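PDB 2RAU: putative esterase from Sulfolobus solfataricus P2, which probably acts as a lipase or esterase of the alpha/beta-hydrolase type, hydrolysing ester bonds, and binds calcium. Local coordinates for residues Leu164-Asp169 with Gly292-Thr297; Leu242-Tyr247 with Asn253-Pro258. All coordinates share one frame; numbering follows the deposited sequence.

Contact 1 of 2, residues Leu164-Asp169 with Gly292-Thr297; sequences LYWKND and GILVPT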
ATOM      1  N   LEU A 164       6.753  14.386  11.606  1.00 26.72           N
ATOM      2  CA  LEU A 164       6.648  15.789  11.317  1.00 25.66           C
ATOM      3  C   LEU A 164       5.355  16.411  11.809  1.00 26.94           C
ATOM      4  O   LEU A 164       5.350  17.581  12.131  1.00 28.77           O
ATOM      5  CB  LEU A 164       6.762  16.023   9.814  1.00 25.42           C
ATOM      6  CG  LEU A 164       8.093  15.708   9.141  1.00 27.60           C
ATOM      7  CD1 LEU A 164       7.876  15.654   7.602  1.00 31.04           C
ATOM      8  CD2 LEU A 164       9.173  16.698   9.538  1.00 29.40           C
ATOM      9  N   TYR A 165       4.260  15.645  11.826  1.00 26.39           N
ATOM     10  CA  TYR A 165       2.937  16.174  12.051  1.00 26.00           C
ATOM     11  C   TYR A 165       2.085  15.496  13.097  1.00 25.85           C
ATOM     12  O   TYR A 165       0.922  15.846  13.226  1.00 25.72           O
ATOM     13  CB  TYR A 165       2.176  16.082  10.736  1.00 26.17           C
ATOM     14  CG  TYR A 165       2.803  16.858   9.591  1.00 26.63           C
ATOM     15  CD1 TYR A 165       2.832  18.238   9.617  1.00 30.69           C
ATOM     16  CD2 TYR A 165       3.317  16.219   8.473  1.00 25.36           C
ATOM     17  CE1 TYR A 165       3.361  18.956   8.570  1.00 28.00           C
ATOM     18  CE2 TYR A 165       3.849  16.929   7.419  1.00 26.93           C
ATOM     19  CZ  TYR A 165       3.877  18.294   7.485  1.00 27.93           C
ATOM     20  OH  TYR A 165       4.383  19.045   6.449  1.00 26.34           O
ATOM     21  N   TRP A 166       2.624  14.525  13.837  1.00 26.86           N
ATOM     22  CA  TRP A 166       1.806  13.769  14.782  1.00 25.55           C
ATOM     23  C   TRP A 166       1.030  14.626  15.771  1.00 27.27           C
ATOM     24  O   TRP A 166      -0.132  14.356  16.016  1.00 26.26           O
ATOM     25  CB  TRP A 166       2.613  12.685  15.537  1.00 25.26           C
ATOM     26  CG  TRP A 166       3.544  13.143  16.607  1.00 28.05           C
ATOM     27  CD1 TRP A 166       4.857  13.425  16.476  1.00 28.60           C
ATOM     28  CD2 TRP A 166       3.237  13.312  17.998  1.00 29.31           C
ATOM     29  NE1 TRP A 166       5.393  13.782  17.688  1.00 32.36           N
ATOM     30  CE2 TRP A 166       4.418  13.716  18.641  1.00 28.49           C
ATOM     31  CE3 TRP A 166       2.076  13.190  18.751  1.00 29.04           C
ATOM     32  CZ2 TRP A 166       4.469  13.995  19.982  1.00 29.12           C
ATOM     33  CZ3 TRP A 166       2.137  13.455  20.087  1.00 27.59           C
ATOM     34  CH2 TRP A 166       3.320  13.859  20.690  1.00 29.41           C
ATOM     35  N   LYS A 167       1.646  15.697  16.283  1.00 27.88           N
ATOM     36  CA  LYS A 167       1.034  16.472  17.331  1.00 27.77           C
ATOM     37  C   LYS A 167      -0.287  17.039  16.889  1.00 26.74           C
ATOM     38  O   LYS A 167      -1.230  16.959  17.636  1.00 28.80           O
ATOM     39  CB  LYS A 167       1.963  17.579  17.831  1.00 29.72           C
ATOM     40  CG  LYS A 167       3.222  16.996  18.467  1.00 35.79           C
ATOM     41  CD  LYS A 167       4.230  18.068  18.898  1.00 36.74           C
ATOM     42  CE  LYS A 167       5.463  17.454  19.574  1.00 41.68           C
ATOM     43  NZ  LYS A 167       6.433  18.535  19.960  1.00 48.88           N
ATOM     44  N   ASN A 168      -0.393  17.528  15.659  1.00 26.21           N
ATOM     45  CA  ASN A 168      -1.674  18.062  15.212  1.00 28.66           C
ATOM     46  C   ASN A 168      -2.561  17.203  14.331  1.00 27.37           C
ATOM     47  O   ASN A 168      -3.744  17.527  14.177  1.00 27.99           O
ATOM     48  CB  ASN A 168      -1.481  19.391  14.512  1.00 31.00           C
ATOM     49  CG  ASN A 168      -1.214  20.526  15.499  1.00 34.33           C
ATOM     50  OD1 ASN A 168      -2.068  20.916  16.401  1.00 29.72           O
ATOM     51  ND2 ASN A 168      -0.013  21.042  15.378  1.00 33.43           N
ATOM     52  N   ASP A 169      -2.004  16.134  13.768  1.00 26.64           N
ATOM     53  CA  ASP A 169      -2.705  15.301  12.785  1.00 24.96           C
ATOM     54  C   ASP A 169      -3.020  13.840  13.160  1.00 24.67           C
ATOM     55  O   ASP A 169      -3.989  13.306  12.647  1.00 24.20           O
ATOM     56  CB  ASP A 169      -1.888  15.250  11.490  1.00 25.02           C
ATOM     57  CG  ASP A 169      -1.872  16.565  10.732  1.00 26.28           C
ATOM     58  OD1 ASP A 169      -2.628  17.512  11.097  1.00 30.23           O
ATOM     59  OD2 ASP A 169      -1.093  16.630   9.736  1.00 25.52           O
ATOM     60  N   GLY A 292      10.470  11.436  19.031  1.00 42.22           N
ATOM     61  CA  GLY A 292       9.380  12.056  19.789  1.00 42.45           C
ATOM     62  C   GLY A 292       7.932  11.637  19.596  1.00 39.03           C
ATOM     63  O   GLY A 292       7.035  12.293  20.137  1.00 38.21           O
ATOM     64  N   ILE A 293       7.693  10.559  18.851  1.00 38.05           N
ATOM     65  CA  ILE A 293       6.339  10.236  18.413  1.00 34.27           C
ATOM     66  C   ILE A 293       5.600   9.549  19.560  1.00 33.91           C
ATOM     67  O   ILE A 293       5.780   8.365  19.802  1.00 34.83           O
ATOM     68  CB  ILE A 293       6.346   9.386  17.114  1.00 35.46           C
ATOM     69  CG1 ILE A 293       7.246  10.039  16.048  1.00 34.75           C
ATOM     70  CG2 ILE A 293       4.917   9.163  16.583  1.00 26.44           C
ATOM     71  CD1 ILE A 293       7.278   9.302  14.706  1.00 34.42           C
ATOM     72  N   LEU A 294       4.763  10.302  20.260  1.00 32.04           N
ATOM     73  CA  LEU A 294       4.010   9.775  21.391  1.00 33.49           C
ATOM     74  C   LEU A 294       2.576   9.440  20.966  1.00 33.40           C
ATOM     75  O   LEU A 294       1.595  10.031  21.430  1.00 34.48           O
ATOM     76  CB  LEU A 294       4.025  10.782  22.549  1.00 33.10           C
ATOM     77  CG  LEU A 294       5.413  11.333  22.907  1.00 29.86           C
ATOM     78  CD1 LEU A 294       5.203  12.323  23.963  1.00 29.01           C
ATOM     79  CD2 LEU A 294       6.405  10.227  23.303  1.00 26.62           C
ATOM     80  N   VAL A 295       2.479   8.496  20.059  1.00 31.69           N
ATOM     81  CA  VAL A 295       1.226   8.065  19.482  1.00 31.61           C
ATOM     82  C   VAL A 295       1.082   6.556  19.772  1.00 29.94           C
ATOM     83  O   VAL A 295       2.037   5.810  19.547  1.00 30.75           O
ATOM     84  CB  VAL A 295       1.258   8.329  17.923  1.00 32.04           C
ATOM     85  CG1 VAL A 295       0.169   7.602  17.195  1.00 29.42           C
ATOM     86  CG2 VAL A 295       1.221   9.855  17.625  1.00 34.26           C
ATOM     87  N   PRO A 296      -0.089   6.110  20.291  1.00 26.68           N
ATOM     88  CA  PRO A 296      -0.369   4.677  20.396  1.00 27.36           C
ATOM     89  C   PRO A 296      -0.178   4.004  19.049  1.00 25.75           C
ATOM     90  O   PRO A 296      -0.698   4.486  18.025  1.00 25.31           O
ATOM     91  CB  PRO A 296      -1.846   4.634  20.792  1.00 27.16           C
ATOM     92  CG  PRO A 296      -2.047   5.867  21.507  1.00 26.65           C
ATOM     93  CD  PRO A 296      -1.212   6.894  20.804  1.00 28.37           C
ATOM     94  N   THR A 297       0.548   2.892  19.061  1.00 26.74           N
ATOM     95  CA  THR A 297       0.941   2.170  17.850  1.00 26.18           C
ATOM     96  C   THR A 297       0.717   0.662  17.947  1.00 24.94           C
ATOM     97  O   THR A 297       0.961   0.056  18.984  1.00 26.77           O
ATOM     98  CB  THR A 297       2.450   2.459  17.501  1.00 25.98           C
ATOM     99  OG1 THR A 297       2.649   3.871  17.328  1.00 30.00           O
ATOM    100  CG2 THR A 297       2.906   1.710  16.249  1.00 24.89           C
TER

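Contact 2 of 2, residues Leu242-Tyr247 with Asn253-Pro258; sequences LMDSLY and NPYDYP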
ATOM      1  N   LEU A 242       4.784 -19.217 -10.484  1.00 22.38           N
ATOM      2  CA  LEU A 242       4.489 -17.884  -9.987  1.00 21.30           C
ATOM      3  C   LEU A 242       4.317 -17.902  -8.489  1.00 24.47           C
ATOM      4  O   LEU A 242       4.872 -17.056  -7.789  1.00 27.50           O
ATOM      5  CB  LEU A 242       3.243 -17.278 -10.631  1.00 23.97           C
ATOM      6  CG  LEU A 242       3.417 -16.970 -12.132  1.00 24.57           C
ATOM      7  CD1 LEU A 242       2.068 -16.625 -12.696  1.00 24.40           C
ATOM      8  CD2 LEU A 242       4.502 -15.878 -12.334  1.00 24.75           C
HETATM    9  N   MSE A 243       3.589 -18.887  -7.967  1.00 23.86           N
HETATM   10  CA  MSE A 243       3.415 -18.987  -6.502  1.00 22.18           C
HETATM   11  C   MSE A 243       4.731 -19.294  -5.796  1.00 24.62           C
HETATM   12  O   MSE A 243       4.998 -18.753  -4.720  1.00 23.60           O
HETATM   13  CB  MSE A 243       2.347 -20.007  -6.142  1.00 24.38           C
HETATM   14  CG  MSE A 243       0.927 -19.532  -6.497  1.00 28.51           C
HETATM   15 SE   MSE A 243       0.253 -18.009  -5.537  0.75 27.13          SE
HETATM   16  CE  MSE A 243      -0.129 -18.838  -3.852  1.00 30.08           C
ATOM     17  N   ASP A 244       5.559 -20.156  -6.386  1.00 25.50           N
ATOM     18  CA  ASP A 244       6.854 -20.415  -5.774  1.00 25.13           C
ATOM     19  C   ASP A 244       7.779 -19.170  -5.852  1.00 26.63           C
ATOM     20  O   ASP A 244       8.644 -18.991  -4.967  1.00 23.32           O
ATOM     21  CB  ASP A 244       7.572 -21.673  -6.299  1.00 23.16           C
ATOM     22  CG  ASP A 244       8.563 -22.213  -5.322  1.00 24.76           C
ATOM     23  OD1 ASP A 244       8.141 -22.523  -4.175  1.00 23.14           O
ATOM     24  OD2 ASP A 244       9.750 -22.380  -5.717  1.00 24.78           O
ATOM     25  N   SER A 245       7.624 -18.329  -6.883  0.50 26.59           N
ATOM     26  CA  SER A 245       8.432 -17.101  -6.943  0.50 26.95           C
ATOM     27  C   SER A 245       8.068 -16.164  -5.787  0.50 28.48           C
ATOM     28  O   SER A 245       8.951 -15.499  -5.233  0.50 27.05           O
ATOM     29  CB  SER A 245       8.320 -16.370  -8.290  0.50 28.33           C
ATOM     30  OG  SER A 245       7.075 -15.729  -8.465  0.50 23.01           O
ATOM     31  N   LEU A 246       6.782 -16.131  -5.415  1.00 25.97           N
ATOM     32  CA  LEU A 246       6.345 -15.382  -4.237  1.00 26.00           C
ATOM     33  C   LEU A 246       6.870 -15.993  -2.929  1.00 24.79           C
ATOM     34  O   LEU A 246       7.226 -15.297  -2.012  1.00 24.54           O
ATOM     35  CB  LEU A 246       4.810 -15.286  -4.193  1.00 24.89           C
ATOM     36  CG  LEU A 246       4.213 -14.468  -5.374  1.00 24.70           C
ATOM     37  CD1 LEU A 246       2.676 -14.509  -5.389  1.00 24.77           C
ATOM     38  CD2 LEU A 246       4.739 -13.019  -5.437  1.00 23.54           C
ATOM     39  N   TYR A 247       6.903 -17.317  -2.852  1.00 24.03           N
ATOM     40  CA  TYR A 247       7.422 -17.988  -1.687  1.00 22.89           C
ATOM     41  C   TYR A 247       8.878 -17.683  -1.454  1.00 22.04           C
ATOM     42  O   TYR A 247       9.283 -17.396  -0.329  1.00 25.54           O
ATOM     43  CB  TYR A 247       7.235 -19.480  -1.844  1.00 26.69           C
ATOM     44  CG  TYR A 247       7.770 -20.320  -0.711  1.00 21.48           C
ATOM     45  CD1 TYR A 247       7.123 -20.372   0.532  1.00 24.77           C
ATOM     46  CD2 TYR A 247       8.888 -21.107  -0.897  1.00 23.86           C
ATOM     47  CE1 TYR A 247       7.586 -21.168   1.502  1.00 25.58           C
ATOM     48  CE2 TYR A 247       9.350 -21.878   0.057  1.00 27.05           C
ATOM     49  CZ  TYR A 247       8.708 -21.897   1.278  1.00 27.85           C
ATOM     50  OH  TYR A 247       9.190 -22.716   2.242  1.00 28.91           O
ATOM     51  N   ASN A 253       3.117 -17.773   1.587  1.00 28.98           N
ATOM     52  CA  ASN A 253       3.306 -19.149   2.078  1.00 23.44           C
ATOM     53  C   ASN A 253       2.224 -20.039   1.453  1.00 25.99           C
ATOM     54  O   ASN A 253       1.214 -20.295   2.104  1.00 27.07           O
ATOM     55  CB  ASN A 253       3.219 -19.257   3.612  1.00 24.73           C
ATOM     56  CG  ASN A 253       3.741 -20.546   4.135  1.00 26.37           C
ATOM     57  OD1 ASN A 253       3.989 -21.476   3.361  1.00 23.76           O
ATOM     58  ND2 ASN A 253       3.944 -20.631   5.480  1.00 22.35           N
ATOM     59  N   PRO A 254       2.451 -20.534   0.204  1.00 23.87           N
ATOM     60  CA  PRO A 254       1.489 -21.386  -0.423  1.00 25.01           C
ATOM     61  C   PRO A 254       1.369 -22.778   0.151  1.00 25.56           C
ATOM     62  O   PRO A 254       0.448 -23.494  -0.252  1.00 30.53           O
ATOM     63  CB  PRO A 254       2.019 -21.496  -1.856  1.00 23.52           C
ATOM     64  CG  PRO A 254       3.050 -20.369  -2.019  1.00 26.04           C
ATOM     65  CD  PRO A 254       3.611 -20.293  -0.671  1.00 24.53           C
ATOM     66  N   TYR A 255       2.291 -23.189   1.031  1.00 25.18           N
ATOM     67  CA  TYR A 255       2.449 -24.615   1.390  1.00 24.34           C
ATOM     68  C   TYR A 255       1.978 -25.002   2.772  1.00 26.93           C
ATOM     69  O   TYR A 255       1.867 -26.206   3.071  1.00 28.58           O
ATOM     70  CB  TYR A 255       3.926 -25.053   1.182  1.00 22.37           C
ATOM     71  CG  TYR A 255       4.428 -24.604  -0.178  1.00 21.14           C
ATOM     72  CD1 TYR A 255       3.787 -25.033  -1.340  1.00 20.74           C
ATOM     73  CD2 TYR A 255       5.496 -23.710  -0.315  1.00 23.68           C
ATOM     74  CE1 TYR A 255       4.170 -24.622  -2.540  1.00 25.25           C
ATOM     75  CE2 TYR A 255       5.905 -23.303  -1.571  1.00 22.18           C
ATOM     76  CZ  TYR A 255       5.228 -23.759  -2.670  1.00 26.66           C
ATOM     77  OH  TYR A 255       5.581 -23.365  -3.948  1.00 22.32           O
ATOM     78  N   ASP A 256       1.731 -23.986   3.597  1.00 24.13           N
ATOM     79  CA  ASP A 256       1.277 -24.188   4.944  1.00 23.50           C
ATOM     80  C   ASP A 256       0.594 -22.901   5.362  1.00 24.45           C
ATOM     81  O   ASP A 256       0.628 -21.926   4.642  1.00 22.93           O
ATOM     82  CB  ASP A 256       2.452 -24.525   5.849  1.00 23.83           C
ATOM     83  CG  ASP A 256       2.035 -25.237   7.118  1.00 31.22           C
ATOM     84  OD1 ASP A 256       0.820 -25.342   7.429  1.00 30.65           O
ATOM     85  OD2 ASP A 256       2.941 -25.695   7.822  1.00 34.07           O
ATOM     86  N   TYR A 257      -0.016 -22.913   6.552  1.00 26.47           N
ATOM     87  CA  TYR A 257      -0.740 -21.775   7.077  1.00 24.85           C
ATOM     88  C   TYR A 257       0.100 -20.487   6.939  1.00 25.83           C
ATOM     89  O   TYR A 257       1.244 -20.431   7.360  1.00 25.26           O
ATOM     90  CB  TYR A 257      -1.095 -22.042   8.522  1.00 25.06           C
ATOM     91  CG  TYR A 257      -2.023 -21.023   9.116  1.00 26.25           C
ATOM     92  CD1 TYR A 257      -1.532 -19.862   9.699  1.00 22.66           C
ATOM     93  CD2 TYR A 257      -3.395 -21.206   9.076  1.00 23.91           C
ATOM     94  CE1 TYR A 257      -2.388 -18.898  10.202  1.00 24.50           C
ATOM     95  CE2 TYR A 257      -4.249 -20.265   9.597  1.00 27.44           C
ATOM     96  CZ  TYR A 257      -3.746 -19.097  10.148  1.00 26.62           C
ATOM     97  OH  TYR A 257      -4.617 -18.160  10.708  1.00 23.55           O
ATOM     98  N   PRO A 258      -0.507 -19.401   6.433  1.00 24.81           N
ATOM     99  CA  PRO A 258      -1.922 -19.213   6.103  1.00 26.23           C
ATOM    100  C   PRO A 258      -2.444 -19.679   4.767  1.00 27.68           C
ATOM    101  O   PRO A 258      -3.561 -19.315   4.446  1.00 27.75           O
ATOM    102  CB  PRO A 258      -2.096 -17.695   6.296  1.00 24.91           C
ATOM    103  CG  PRO A 258      -0.847 -17.153   5.877  1.00 26.38           C
ATOM    104  CD  PRO A 258       0.221 -18.129   6.304  1.00 22.70           C
TER

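Contact 1 of 2, residues Leu164-Asp169 with Gly292-Thr297
Trp-166 packs on Gly-292 to Val-295 where two parts of an alpha/beta-hydrolase fold meet: the C-terminal turns of helix 153-169, the helix that follows the probable nucleophile elbow, and the loop leading into strand 297-302. One indole side chain carries nearly the whole contact, and no hydrogen bond crosses it. Its CG lies between the backbone N and the carbonyl carbon (chi1 74°), a rotation that sets the ring between Lys-167 and the loop, one face turned to the loop backbone. A CH-pi contact results: Ile-293 CA sits 3.9 Å from the centroid of the Trp-166 five-membered ring, only 19° off the ring normal. Over the same face, toward the rim, stands Leu-294 N, 3.6 Å above the Trp-166 plane. Lys-167 CG covers the opposite face, so the indole is sandwiched between its own helix neighbour and the loop. Around this core, Leu-294 CB meets Trp-166 CH2 at 3.7 Å, while Val-295 CG2 comes in obliquely, 3.6 Å from Trp-166 CE3. Gly-292 O is 3.3 Å from Trp-166 NE1, yet the angle is too poor for a hydrogen bond. Replacing Trp-166 by an alanine would probably open a gap between Lys-167 CG and the loop, leaving Val-295 CG2 and Leu-294 CB without their aromatic partner. The surroundings fix both partners in the fold: Asp-169 forms salt bridges with Lys-131 and Lys-138 of helix 123-141, which holds the helix end. Val-295 and Ile-293 both rest on Leu-173 of strand 170-176, with Val-295 also touching Ile-170, and Pro-296 packs on Trp-349 and Gln-353 of helix 338-353, so the loop is wedged among two helices and the strand beside which strand 297-302 runs.

Contact 2 of 2, residues Leu242-Tyr247 with Asn253-Pro258
Tyr-255 OH donates a 2.7 Å hydrogen bond to Asp-244 OD1, reaching the oxygen on its anti side and 29° out of the carboxylate plane. It ties helix 238-248 to the loop that turns back from its end, within the long insertion, containing several helices, between strands 170-176 and 297-302, where many alpha/beta-hydrolases carry a cap. The other oxygen, Asp-244 OD2, is taken by Tyr-235 OH, which leaves the carboxylate held at both ends. The same Tyr-255 ring makes a T-shaped aromatic pair: its edge points at the face of Tyr-247, with the planes at 76°. Tyr-255 CE2 does the touching, 3.6 Å from Tyr-247 CG. With Tyr-247 CG anti to the backbone N (chi1 178°), the ring lies beside Asn-253, pointing the same way, and crosses Pro-254 at a slant, with Pro-254 CD 3.7 Å from Tyr-247 CD1. Asn-253 OD1 receives two weak bonds, from Tyr-255 N and Asp-256 N, while its ND2 is bonded to Gly-326 O. Buried against helix 262-270, selenomethionine Met-243 bends at its second and third torsions, bringing CE to 4.0 Å from Pro-254 CB.

Overall arrangement
From the N terminus the chain first lays down antiparallel strands at one side of the mixed sheet, then alternates strands and helices until helix 153-169, where contact 1 starts. The loop that contact 1 closes spans 122 residues: strand 170-176 and the long insertion, whose regular structure is mostly helix, ending at the approach to strand 297-302. Contact 2 is nested inside that loop and closes a far shorter one, with five residues between 242-247 and 253-258. The two lie on opposite sides of the chain's centre, their centres about 36 Å apart. The pair exemplifies how a long-range contact can join a helix flanking the sheet to the loop before a later strand, while a local one folds a loop back on its own helix.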